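Long-range contacts in putative hemin ABC transport system, membrane protein (Burkholderia cenocepacia J2315, PDB 5B57), which probably serves as the membrane-spanning permease subunit of an ABC importer that carries heme across the inner membrane: residues Ala149-Val154 against Gly215-Val220; Ala265-Gln270 against Asp326-Leu331; Ala172-Gly177 against Val298-Ser303. All blocks are in the same frame, centred on the assembly; numbering follows the deposited sequence.

Interaction 1: Ala149-Val154 against Gly215-Val220; sequences ATTLIV and GLLTFV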
ATOM      1  N   ALA A 149     -13.762 -15.326 -24.717  1.00 37.89           N
ATOM      2  CA  ALA A 149     -13.079 -15.535 -25.987  1.00 37.82           C
ATOM      3  C   ALA A 149     -12.535 -16.962 -26.111  1.00 39.00           C
ATOM      4  O   ALA A 149     -12.594 -17.557 -27.191  1.00 41.33           O
ATOM      5  CB  ALA A 149     -11.957 -14.511 -26.144  1.00 37.26           C
ATOM      6  N   THR A 150     -11.999 -17.525 -25.025  1.00 34.97           N
ATOM      7  CA  THR A 150     -11.427 -18.860 -25.127  1.00 33.76           C
ATOM      8  C   THR A 150     -12.507 -19.933 -25.054  1.00 34.52           C
ATOM      9  O   THR A 150     -12.419 -20.957 -25.750  1.00 36.13           O
ATOM     10  CB  THR A 150     -10.382 -19.064 -24.032  1.00 32.38           C
ATOM     11  OG1 THR A 150      -9.368 -18.082 -24.187  1.00 30.19           O
ATOM     12  CG2 THR A 150      -9.708 -20.428 -24.159  1.00 33.55           C
ATOM     13  N   THR A 151     -13.530 -19.721 -24.216  1.00 32.39           N
ATOM     14  CA  THR A 151     -14.670 -20.634 -24.191  1.00 32.98           C
ATOM     15  C   THR A 151     -15.223 -20.866 -25.593  1.00 35.10           C
ATOM     16  O   THR A 151     -15.554 -21.998 -25.963  1.00 35.52           O
ATOM     17  CB  THR A 151     -15.763 -20.084 -23.281  1.00 31.89           C
ATOM     18  OG1 THR A 151     -15.258 -19.973 -21.945  1.00 31.47           O
ATOM     19  CG2 THR A 151     -16.957 -20.996 -23.292  1.00 28.87           C
ATOM     20  N   LEU A 152     -15.294 -19.801 -26.400  1.00 35.72           N
ATOM     21  CA  LEU A 152     -15.854 -19.908 -27.741  1.00 35.23           C
ATOM     22  C   LEU A 152     -14.869 -20.513 -28.732  1.00 37.37           C
ATOM     23  O   LEU A 152     -15.257 -21.361 -29.543  1.00 40.23           O
ATOM     24  CB  LEU A 152     -16.317 -18.542 -28.255  1.00 33.02           C
ATOM     25  CG  LEU A 152     -16.836 -18.644 -29.714  1.00 35.46           C
ATOM     26  CD1 LEU A 152     -18.089 -19.457 -29.818  1.00 36.14           C
ATOM     27  CD2 LEU A 152     -17.088 -17.319 -30.357  1.00 36.72           C
ATOM     28  N   ILE A 153     -13.609 -20.077 -28.717  1.00 37.25           N
ATOM     29  CA  ILE A 153     -12.647 -20.600 -29.689  1.00 42.44           C
ATOM     30  C   ILE A 153     -12.480 -22.111 -29.521  1.00 45.73           C
ATOM     31  O   ILE A 153     -12.350 -22.844 -30.508  1.00 49.60           O
ATOM     32  CB  ILE A 153     -11.302 -19.854 -29.575  1.00 42.99           C
ATOM     33  CG1 ILE A 153     -11.442 -18.364 -29.902  1.00 30.17           C
ATOM     34  CG2 ILE A 153     -10.211 -20.517 -30.420  1.00 32.39           C
ATOM     35  CD1 ILE A 153     -10.121 -17.632 -29.891  1.00 29.34           C
ATOM     36  N   VAL A 154     -12.520 -22.605 -28.276  1.00 44.67           N
ATOM     37  CA  VAL A 154     -12.185 -23.999 -27.984  1.00 43.57           C
ATOM     38  C   VAL A 154     -13.409 -24.909 -27.980  1.00 46.19           C
ATOM     39  O   VAL A 154     -13.306 -26.080 -28.371  1.00 45.72           O
ATOM     40  CB  VAL A 154     -11.422 -24.096 -26.650  1.00 39.37           C
ATOM     41  CG1 VAL A 154     -11.152 -25.568 -26.288  1.00 39.69           C
ATOM     42  CG2 VAL A 154     -10.127 -23.280 -26.714  1.00 37.02           C
ATOM     43  N   GLY A 215      -6.579 -22.181 -18.851  1.00 27.12           N
ATOM     44  CA  GLY A 215      -5.514 -23.143 -19.098  1.00 26.56           C
ATOM     45  C   GLY A 215      -6.056 -24.531 -19.349  1.00 26.26           C
ATOM     46  O   GLY A 215      -5.521 -25.286 -20.163  1.00 26.16           O
ATOM     47  N   LEU A 216      -7.132 -24.880 -18.652  1.00 26.32           N
ATOM     48  CA  LEU A 216      -7.822 -26.129 -18.913  1.00 26.68           C
ATOM     49  C   LEU A 216      -8.287 -26.203 -20.355  1.00 29.88           C
ATOM     50  O   LEU A 216      -8.160 -27.255 -21.001  1.00 32.38           O
ATOM     51  CB  LEU A 216      -9.002 -26.243 -17.970  1.00 25.29           C
ATOM     52  CG  LEU A 216      -9.458 -27.623 -17.620  1.00 25.47           C
ATOM     53  CD1 LEU A 216      -8.237 -28.405 -17.243  1.00 25.34           C
ATOM     54  CD2 LEU A 216     -10.387 -27.441 -16.444  1.00 25.57           C
ATOM     55  N   LEU A 217      -8.836 -25.085 -20.872  1.00 29.95           N
ATOM     56  CA  LEU A 217      -9.372 -25.027 -22.229  1.00 28.34           C
ATOM     57  C   LEU A 217      -8.265 -24.953 -23.266  1.00 29.14           C
ATOM     58  O   LEU A 217      -8.330 -25.628 -24.303  1.00 29.38           O
ATOM     59  CB  LEU A 217     -10.302 -23.832 -22.368  1.00 27.24           C
ATOM     60  CG  LEU A 217     -11.721 -24.007 -21.869  1.00 26.92           C
ATOM     61  CD1 LEU A 217     -12.318 -22.636 -21.746  1.00 26.59           C
ATOM     62  CD2 LEU A 217     -12.496 -24.846 -22.858  1.00 28.13           C
ATOM     63  N   THR A 218      -7.241 -24.146 -22.990  1.00 29.97           N
ATOM     64  CA  THR A 218      -6.010 -24.182 -23.778  1.00 32.79           C
ATOM     65  C   THR A 218      -5.442 -25.594 -23.877  1.00 34.59           C
ATOM     66  O   THR A 218      -5.153 -26.084 -24.973  1.00 32.62           O
ATOM     67  CB  THR A 218      -4.983 -23.271 -23.138  1.00 30.98           C
ATOM     68  OG1 THR A 218      -5.558 -21.976 -22.982  1.00 23.46           O
ATOM     69  CG2 THR A 218      -3.798 -23.194 -23.997  1.00 23.77           C
ATOM     70  N   PHE A 219      -5.255 -26.245 -22.723  1.00 37.02           N
ATOM     71  CA  PHE A 219      -4.756 -27.617 -22.663  1.00 38.16           C
ATOM     72  C   PHE A 219      -5.462 -28.523 -23.658  1.00 39.69           C
ATOM     73  O   PHE A 219      -4.822 -29.327 -24.349  1.00 42.25           O
ATOM     74  CB  PHE A 219      -4.934 -28.142 -21.235  1.00 36.59           C
ATOM     75  CG  PHE A 219      -4.727 -29.626 -21.074  1.00 34.32           C
ATOM     76  CD1 PHE A 219      -3.480 -30.205 -21.299  1.00 33.83           C
ATOM     77  CD2 PHE A 219      -5.770 -30.432 -20.641  1.00 33.07           C
ATOM     78  CE1 PHE A 219      -3.283 -31.562 -21.127  1.00 33.47           C
ATOM     79  CE2 PHE A 219      -5.588 -31.794 -20.468  1.00 34.25           C
ATOM     80  CZ  PHE A 219      -4.344 -32.364 -20.712  1.00 34.20           C
ATOM     81  N   VAL A 220      -6.784 -28.391 -23.766  1.00 37.80           N
ATOM     82  CA  VAL A 220      -7.531 -29.268 -24.647  1.00 37.99           C
ATOM     83  C   VAL A 220      -7.625 -28.739 -26.079  1.00 39.24           C
ATOM     84  O   VAL A 220      -8.181 -29.432 -26.943  1.00 39.15           O
ATOM     85  CB  VAL A 220      -8.921 -29.525 -24.036  1.00 37.11           C
ATOM     86  CG1 VAL A 220      -9.854 -28.328 -24.286  1.00 36.77           C
ATOM     87  CG2 VAL A 220      -9.491 -30.841 -24.557  1.00 38.00           C
TER
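Val154 and Leu217 meet without an aromatic group between them. The one ring of the two segments, that of Phe219, packs beside Asp357 of the second subunit, with Leu216 O in plane at its edge. The flat group in the contact itself is the peptide carbonyl of Leu217, whose O lies 3.5 Å from Val154 CG1. Valine's beta-branched methyls suit the site: CG1, anti to the backbone N (chi1 176°), also reaches Val220 CG1 at 3.6 Å. Leu217 points its forked end into the other helix, CD2 against Val154 CG1 (3.8 Å) and CD1 over Thr151 CA (3.9 Å). Helices 141-154 and 196-220 of this FecCD-type permease run side by side here, nearly parallel at 23°, with their local axes 9.8 Å apart, a spacing filled by leucine and valine side chains. Of the two threonines only Thr150 presents a methyl to this layer, sliding CG2 past Leu217 CB at 3.9 Å while its OG1 bonds back to Ala146 O. Thr151 offers its backbone CA and the flank of OG1, which bonds to Leu147 O. Helix 223-234 lies against helix 141-154, where Thr150 and Ile153 touch Leu229.

Interaction 2: Ala265-Gln270 against Asp326-Leu331; sequences ALNALQ and DQRIVL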
ATOM      1  N   ALA A 265     -17.385  14.891  -8.980  1.00 37.01           N
ATOM      2  CA  ALA A 265     -17.383  13.960  -7.858  1.00 33.58           C
ATOM      3  C   ALA A 265     -16.029  13.271  -7.708  1.00 31.33           C
ATOM      4  O   ALA A 265     -15.524  13.110  -6.587  1.00 28.08           O
ATOM      5  CB  ALA A 265     -18.497  12.936  -8.038  1.00 34.14           C
ATOM      6  N   LEU A 266     -15.411  12.883  -8.830  1.00 32.73           N
ATOM      7  CA  LEU A 266     -14.094  12.256  -8.771  1.00 32.04           C
ATOM      8  C   LEU A 266     -13.041  13.221  -8.261  1.00 31.17           C
ATOM      9  O   LEU A 266     -12.115  12.810  -7.549  1.00 31.24           O
ATOM     10  CB  LEU A 266     -13.688  11.715 -10.142  1.00 32.93           C
ATOM     11  CG  LEU A 266     -14.353  10.412 -10.592  1.00 26.20           C
ATOM     12  CD1 LEU A 266     -14.087  10.188 -12.078  1.00 28.46           C
ATOM     13  CD2 LEU A 266     -13.862   9.256  -9.746  1.00 25.19           C
ATOM     14  N   ASN A 267     -13.152  14.505  -8.612  1.00 31.30           N
ATOM     15  CA  ASN A 267     -12.174  15.458  -8.108  1.00 30.09           C
ATOM     16  C   ASN A 267     -12.300  15.587  -6.610  1.00 28.66           C
ATOM     17  O   ASN A 267     -11.289  15.638  -5.908  1.00 28.46           O
ATOM     18  CB  ASN A 267     -12.326  16.816  -8.776  1.00 32.01           C
ATOM     19  CG  ASN A 267     -11.522  16.921 -10.051  1.00 33.90           C
ATOM     20  OD1 ASN A 267     -10.600  16.134 -10.281  1.00 33.19           O
ATOM     21  ND2 ASN A 267     -11.867  17.893 -10.895  1.00 36.41           N
ATOM     22  N   ALA A 268     -13.540  15.601  -6.103  1.00 28.76           N
ATOM     23  CA  ALA A 268     -13.766  15.715  -4.665  1.00 28.70           C
ATOM     24  C   ALA A 268     -13.304  14.467  -3.927  1.00 29.22           C
ATOM     25  O   ALA A 268     -12.783  14.572  -2.812  1.00 27.01           O
ATOM     26  CB  ALA A 268     -15.241  16.004  -4.375  1.00 27.61           C
ATOM     27  N   LEU A 269     -13.469  13.295  -4.546  1.00 31.61           N
ATOM     28  CA  LEU A 269     -13.017  12.028  -3.977  1.00 34.23           C
ATOM     29  C   LEU A 269     -11.497  11.913  -3.877  1.00 37.39           C
ATOM     30  O   LEU A 269     -10.992  11.149  -3.044  1.00 37.05           O
ATOM     31  CB  LEU A 269     -13.575  10.890  -4.812  1.00 33.96           C
ATOM     32  CG  LEU A 269     -13.202   9.495  -4.369  1.00 34.47           C
ATOM     33  CD1 LEU A 269     -13.738   9.275  -2.970  1.00 34.73           C
ATOM     34  CD2 LEU A 269     -13.800   8.516  -5.366  1.00 35.63           C
ATOM     35  N   GLN A 270     -10.751  12.679  -4.680  1.00 41.50           N
ATOM     36  CA  GLN A 270      -9.297  12.716  -4.576  1.00 46.11           C
ATOM     37  C   GLN A 270      -8.817  13.310  -3.269  1.00 45.98           C
ATOM     38  O   GLN A 270      -7.606  13.301  -2.998  1.00 52.41           O
ATOM     39  CB  GLN A 270      -8.732  13.510  -5.742  1.00 52.59           C
ATOM     40  CG  GLN A 270      -8.980  12.824  -7.038  1.00 60.05           C
ATOM     41  CD  GLN A 270      -8.705  11.376  -6.853  1.00 68.74           C
ATOM     42  OE1 GLN A 270      -7.571  10.992  -6.552  1.00 72.42           O
ATOM     43  NE2 GLN A 270      -9.752  10.558  -6.928  1.00 71.31           N
ATOM     44  N   ASP A 326      -6.772  17.518 -11.984  1.00 26.33           N
ATOM     45  CA  ASP A 326      -8.158  17.929 -12.215  1.00 30.05           C
ATOM     46  C   ASP A 326      -8.859  17.000 -13.204  1.00 30.46           C
ATOM     47  O   ASP A 326      -8.495  16.960 -14.386  1.00 30.09           O
ATOM     48  CB  ASP A 326      -8.214  19.376 -12.724  1.00 33.91           C
ATOM     49  CG  ASP A 326      -9.666  19.903 -12.893  1.00 38.71           C
ATOM     50  OD1 ASP A 326     -10.633  19.106 -12.990  1.00 36.18           O
ATOM     51  OD2 ASP A 326      -9.845  21.144 -12.932  1.00 45.41           O
ATOM     52  N   GLN A 327      -9.874  16.257 -12.738  1.00 31.24           N
ATOM     53  CA  GLN A 327     -10.546  15.292 -13.603  1.00 31.33           C
ATOM     54  C   GLN A 327     -11.101  15.944 -14.868  1.00 32.55           C
ATOM     55  O   GLN A 327     -11.211  15.294 -15.908  1.00 30.75           O
ATOM     56  CB  GLN A 327     -11.663  14.596 -12.824  1.00 32.06           C
ATOM     57  CG  GLN A 327     -12.236  13.319 -13.445  1.00 33.17           C
ATOM     58  CD  GLN A 327     -11.205  12.192 -13.677  1.00 31.73           C
ATOM     59  OE1 GLN A 327     -10.062  12.247 -13.199  1.00 31.79           O
ATOM     60  NE2 GLN A 327     -11.620  11.164 -14.418  1.00 29.49           N
ATOM     61  N   ARG A 328     -11.432  17.238 -14.810  1.00 35.43           N
ATOM     62  CA  ARG A 328     -12.027  17.918 -15.956  0.57 36.87           C
ATOM     63  C   ARG A 328     -11.046  18.064 -17.112  1.00 34.29           C
ATOM     64  O   ARG A 328     -11.441  18.094 -18.268  1.00 36.34           O
ATOM     65  CB  ARG A 328     -12.583  19.279 -15.506  0.57 36.61           C
ATOM     66  CG  ARG A 328     -14.112  19.342 -15.307  0.57 38.05           C
ATOM     67  CD  ARG A 328     -14.533  20.140 -14.043  0.57 38.29           C
ATOM     68  NE  ARG A 328     -14.223  21.580 -14.077  0.57 40.24           N
ATOM     69  CZ  ARG A 328     -13.422  22.211 -13.212  0.57 41.40           C
ATOM     70  NH1 ARG A 328     -12.827  21.545 -12.221  0.57 40.64           N
ATOM     71  NH2 ARG A 328     -13.220  23.519 -13.334  0.57 42.75           N
ATOM     72  N   ILE A 329      -9.737  18.155 -16.804  1.00 35.38           N
ATOM     73  CA  ILE A 329      -8.695  18.136 -17.833  1.00 36.34           C
ATOM     74  C   ILE A 329      -8.252  16.710 -18.160  1.00 33.45           C
ATOM     75  O   ILE A 329      -8.067  16.354 -19.326  1.00 32.28           O
ATOM     76  CB  ILE A 329      -7.483  18.973 -17.379  1.00 40.18           C
ATOM     77  CG1 ILE A 329      -7.880  20.417 -17.187  1.00 46.61           C
ATOM     78  CG2 ILE A 329      -6.332  18.848 -18.371  1.00 39.20           C
ATOM     79  CD1 ILE A 329      -6.968  21.184 -16.211  1.00 52.09           C
ATOM     80  N   VAL A 330      -8.034  15.881 -17.138  1.00 31.36           N
ATOM     81  CA  VAL A 330      -7.260  14.657 -17.330  1.00 29.27           C
ATOM     82  C   VAL A 330      -8.038  13.642 -18.156  1.00 27.50           C
ATOM     83  O   VAL A 330      -7.454  12.908 -18.958  1.00 26.76           O
ATOM     84  CB  VAL A 330      -6.838  14.067 -15.978  1.00 28.63           C
ATOM     85  CG1 VAL A 330      -6.357  12.608 -16.160  1.00 19.14           C
ATOM     86  CG2 VAL A 330      -5.792  14.939 -15.331  1.00 20.66           C
ATOM     87  N   LEU A 331      -9.371  13.576 -17.977  1.00 26.57           N
ATOM     88  CA  LEU A 331     -10.122  12.505 -18.629  1.00 25.19           C
ATOM     89  C   LEU A 331     -10.198  12.692 -20.138  1.00 25.63           C
ATOM     90  O   LEU A 331      -9.913  11.724 -20.866  1.00 27.29           O
ATOM     91  CB  LEU A 331     -11.501  12.358 -17.987  1.00 27.42           C
ATOM     92  CG  LEU A 331     -12.232  11.117 -18.514  1.00 30.60           C
ATOM     93  CD1 LEU A 331     -12.791  10.312 -17.369  1.00 33.13           C
ATOM     94  CD2 LEU A 331     -13.361  11.504 -19.444  1.00 31.88           C
TER
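Asn267 and Gln327 are joined by the first of two hydrogen bonds made by one side-chain amide. Gln327 N donates to Asn267 OD1 at 2.6 Å, in the carbonyl plane and on a lone pair, and the bond is nearly straight, with an N-H...O angle of 165°. The other end of the amide donates: Asn267 ND2 reaches Asp326 OD1 at 2.7 Å, the acceptor lying close to the amide plane. Asparagine suits this place because it offers acceptor and donor together, one to a backbone N-H and one to a carboxylate.

Asp326 is the N-cap of helix 327-352. Its OD1 takes Arg328 N at 2.7 Å from one face of the carboxylate and Asn267 ND2 from the opposite face, and these two bonds hold the group between them. The negative charge probably gains from the positive end of the helix. Helix 263-269 thus supplies an acceptor for one N-H of the first turn, and the cap supplies one for the next. Asn267 of helix 263-269 also packs on an aromatic side chain of another protein's chain, consistent with a coupling helix against the ATPase subunit, as in related type II importers.

Arg328, modelled in two conformers, adds charge attraction alone: Asp326 OD2 lies well out of its guanidinium plane.

In van der Waals contact, a Leu266 methyl, CD1, lies 3.5 Å from Gln327 NE2; Leu266 CB and Gln327 CG make an apolar touch at 3.9 Å. The glutamine chain leaves its helix anti to the backbone N (chi1 -165°) and then bends at chi2, which lays its CG across the leucine and brings the amide to CD1. Ala127 of helix 94-128 touches both side chains.

Interaction 3: Ala172-Gly177 against Val298-Ser303; sequences AAFAGG and VGALVS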
ATOM      1  N   ALA A 172     -18.930 -12.979 -27.446  1.00 38.29           N
ATOM      2  CA  ALA A 172     -18.577 -13.868 -26.337  1.00 28.45           C
ATOM      3  C   ALA A 172     -17.666 -13.165 -25.345  1.00 32.90           C
ATOM      4  O   ALA A 172     -17.924 -13.183 -24.142  1.00 34.97           O
ATOM      5  CB  ALA A 172     -17.911 -15.140 -26.860  1.00 28.76           C
ATOM      6  N   ALA A 173     -16.592 -12.531 -25.837  1.00 30.74           N
ATOM      7  CA  ALA A 173     -15.666 -11.800 -24.968  1.00 28.07           C
ATOM      8  C   ALA A 173     -16.390 -10.715 -24.178  1.00 29.57           C
ATOM      9  O   ALA A 173     -16.067 -10.463 -23.006  1.00 27.58           O
ATOM     10  CB  ALA A 173     -14.535 -11.193 -25.812  1.00 24.48           C
ATOM     11  N   PHE A 174     -17.386 -10.084 -24.798  1.00 30.98           N
ATOM     12  CA  PHE A 174     -18.088  -9.003 -24.136  1.00 31.69           C
ATOM     13  C   PHE A 174     -18.993  -9.539 -23.032  1.00 33.42           C
ATOM     14  O   PHE A 174     -19.083  -8.937 -21.955  1.00 33.88           O
ATOM     15  CB  PHE A 174     -18.871  -8.203 -25.177  1.00 32.95           C
ATOM     16  CG  PHE A 174     -19.412  -6.908 -24.661  1.00 32.41           C
ATOM     17  CD1 PHE A 174     -18.559  -5.902 -24.241  1.00 30.79           C
ATOM     18  CD2 PHE A 174     -20.785  -6.680 -24.612  1.00 34.34           C
ATOM     19  CE1 PHE A 174     -19.073  -4.685 -23.768  1.00 32.35           C
ATOM     20  CE2 PHE A 174     -21.312  -5.451 -24.139  1.00 34.18           C
ATOM     21  CZ  PHE A 174     -20.462  -4.461 -23.719  1.00 32.78           C
ATOM     22  N   ALA A 175     -19.664 -10.672 -23.271  1.00 34.20           N
ATOM     23  CA  ALA A 175     -20.515 -11.246 -22.233  1.00 27.73           C
ATOM     24  C   ALA A 175     -19.682 -11.740 -21.056  1.00 33.41           C
ATOM     25  O   ALA A 175     -19.970 -11.412 -19.902  1.00 35.41           O
ATOM     26  CB  ALA A 175     -21.351 -12.380 -22.800  1.00 29.01           C
ATOM     27  N   GLY A 176     -18.627 -12.499 -21.330  1.00 25.69           N
ATOM     28  CA  GLY A 176     -17.747 -12.924 -20.259  1.00 42.17           C
ATOM     29  C   GLY A 176     -17.118 -11.751 -19.532  1.00 39.53           C
ATOM     30  O   GLY A 176     -16.992 -11.759 -18.299  1.00 40.33           O
ATOM     31  N   GLY A 177     -16.719 -10.724 -20.287  1.00 36.87           N
ATOM     32  CA  GLY A 177     -16.112  -9.556 -19.670  1.00 34.57           C
ATOM     33  C   GLY A 177     -17.029  -8.930 -18.645  1.00 33.85           C
ATOM     34  O   GLY A 177     -16.634  -8.671 -17.506  1.00 32.90           O
ATOM     35  N   VAL A 298     -14.039  -0.854 -21.540  1.00 22.72           N
ATOM     36  CA  VAL A 298     -12.972  -1.843 -21.678  1.00 21.67           C
ATOM     37  C   VAL A 298     -13.518  -3.158 -22.229  1.00 24.20           C
ATOM     38  O   VAL A 298     -12.875  -3.813 -23.062  1.00 25.25           O
ATOM     39  CB  VAL A 298     -12.261  -2.039 -20.327  1.00 20.84           C
ATOM     40  CG1 VAL A 298     -11.215  -3.140 -20.420  1.00 21.54           C
ATOM     41  CG2 VAL A 298     -11.636  -0.744 -19.883  1.00 21.26           C
ATOM     42  N   GLY A 299     -14.701  -3.579 -21.774  1.00 24.34           N
ATOM     43  CA  GLY A 299     -15.231  -4.850 -22.255  1.00 24.31           C
ATOM     44  C   GLY A 299     -15.485  -4.827 -23.747  1.00 26.32           C
ATOM     45  O   GLY A 299     -15.203  -5.793 -24.452  1.00 26.99           O
ATOM     46  N   ALA A 300     -16.020  -3.714 -24.248  1.00 25.62           N
ATOM     47  CA  ALA A 300     -16.163  -3.545 -25.683  1.00 26.60           C
ATOM     48  C   ALA A 300     -14.823  -3.620 -26.393  1.00 26.56           C
ATOM     49  O   ALA A 300     -14.748  -4.162 -27.499  1.00 29.91           O
ATOM     50  CB  ALA A 300     -16.844  -2.213 -25.981  1.00 28.44           C
ATOM     51  N   LEU A 301     -13.755  -3.107 -25.782  1.00 24.80           N
ATOM     52  CA  LEU A 301     -12.494  -2.944 -26.509  1.00 25.60           C
ATOM     53  C   LEU A 301     -11.685  -4.228 -26.547  1.00 27.58           C
ATOM     54  O   LEU A 301     -11.187  -4.628 -27.606  1.00 27.53           O
ATOM     55  CB  LEU A 301     -11.668  -1.834 -25.876  1.00 24.43           C
ATOM     56  CG  LEU A 301     -12.289  -0.491 -26.196  1.00 24.45           C
ATOM     57  CD1 LEU A 301     -11.695   0.636 -25.340  1.00 23.65           C
ATOM     58  CD2 LEU A 301     -12.081  -0.261 -27.677  1.00 25.04           C
ATOM     59  N   VAL A 302     -11.508  -4.864 -25.390  1.00 27.50           N
ATOM     60  CA  VAL A 302     -10.841  -6.154 -25.343  1.00 25.87           C
ATOM     61  C   VAL A 302     -11.540  -7.131 -26.267  1.00 28.93           C
ATOM     62  O   VAL A 302     -10.903  -8.038 -26.800  1.00 29.50           O
ATOM     63  CB  VAL A 302     -10.798  -6.661 -23.890  1.00 24.56           C
ATOM     64  CG1 VAL A 302      -9.833  -7.812 -23.751  1.00 25.51           C
ATOM     65  CG2 VAL A 302     -10.365  -5.551 -22.994  1.00 25.39           C
ATOM     66  N   SER A 303     -12.845  -6.936 -26.509  1.00 32.20           N
ATOM     67  CA  SER A 303     -13.629  -7.876 -27.309  1.00 36.82           C
ATOM     68  C   SER A 303     -13.131  -7.968 -28.731  1.00 41.67           C
ATOM     69  O   SER A 303     -13.286  -9.015 -29.378  1.00 49.07           O
ATOM     70  CB  SER A 303     -15.100  -7.471 -27.341  1.00 39.87           C
ATOM     71  OG  SER A 303     -15.762  -7.926 -26.171  1.00 44.95           O
TER
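Phe174 extends its ring away from its own backbone N (chi1 -168°), across to helix 283-305, while Ser303 turns its OG beside its own backbone N (chi1 -82°), toward the start of the phenylalanine. The ring arrives edge first. Phe174 CD1 lies 3.3 Å from Gly299 C, which sits in the ring plane, and CE1 is 3.2 Å from Ala300 N. CE1 also meets the methyl of Ala300, at 4.0 Å from its CB. Glycine suits position 299 because its lack of a side chain leaves bare backbone for that edge to lie against. Alanine next to it adds a single small methyl, which also touches Val248 and Cys251 of helix 242-260.

Ser303 meets Ala173 and Phe174 of the other helix. Its OG is 3.5 Å from Ala173 CB and 3.3 Å from Phe174 CB, so a side chain as short as alanine's fits beside it, and the CA atoms of Ala173 and Ser303 are only 5.0 Å apart. Gly299 and Ser303, four residues apart, form a small-xxx-small motif; Ala173 and Gly177 repeat the spacing on the partner. The two transmembrane helices run roughly antiparallel, at 145°, and come to 8.2 Å between local axes. Ala173 also touches Ala145 of helix 141-154.

The hydroxyl of Ser303 lies near Phe174 N, but the angle is poor and the pair is not a hydrogen bond. Its OG has the backbone carbonyl oxygens of Gly299 and Pro170 within reach. Serine therefore brings a polar atom into a buried interface with backbone carbonyls to satisfy it: within the two segments the contact is van der Waals packing, and Ser303 adds a polar link to Pro170 of the facing helix.

Interactions 1 and 3 are neighbours, with centres 16 Å apart. They touch through Leu152 CB and Ala172 CB at 4.0 Å and through Ala149 CB and Ala173 CB at 4.2 Å, so helix 141-154 lies between helices 196-220 and 168-188, and the packing continues to helix 283-305. Interaction 2 lies farther off, across the chain's centre from interaction 1: their centres are 40 Å apart, and its nearest atoms are about 11 Å from those of interaction 3. Helix 283-305 bridges that distance, since its Leu286 touches Ala265 and Leu269. A bound decyl-maltoside detergent lies about 11 Å from the side chain of Ala300 in interaction 3.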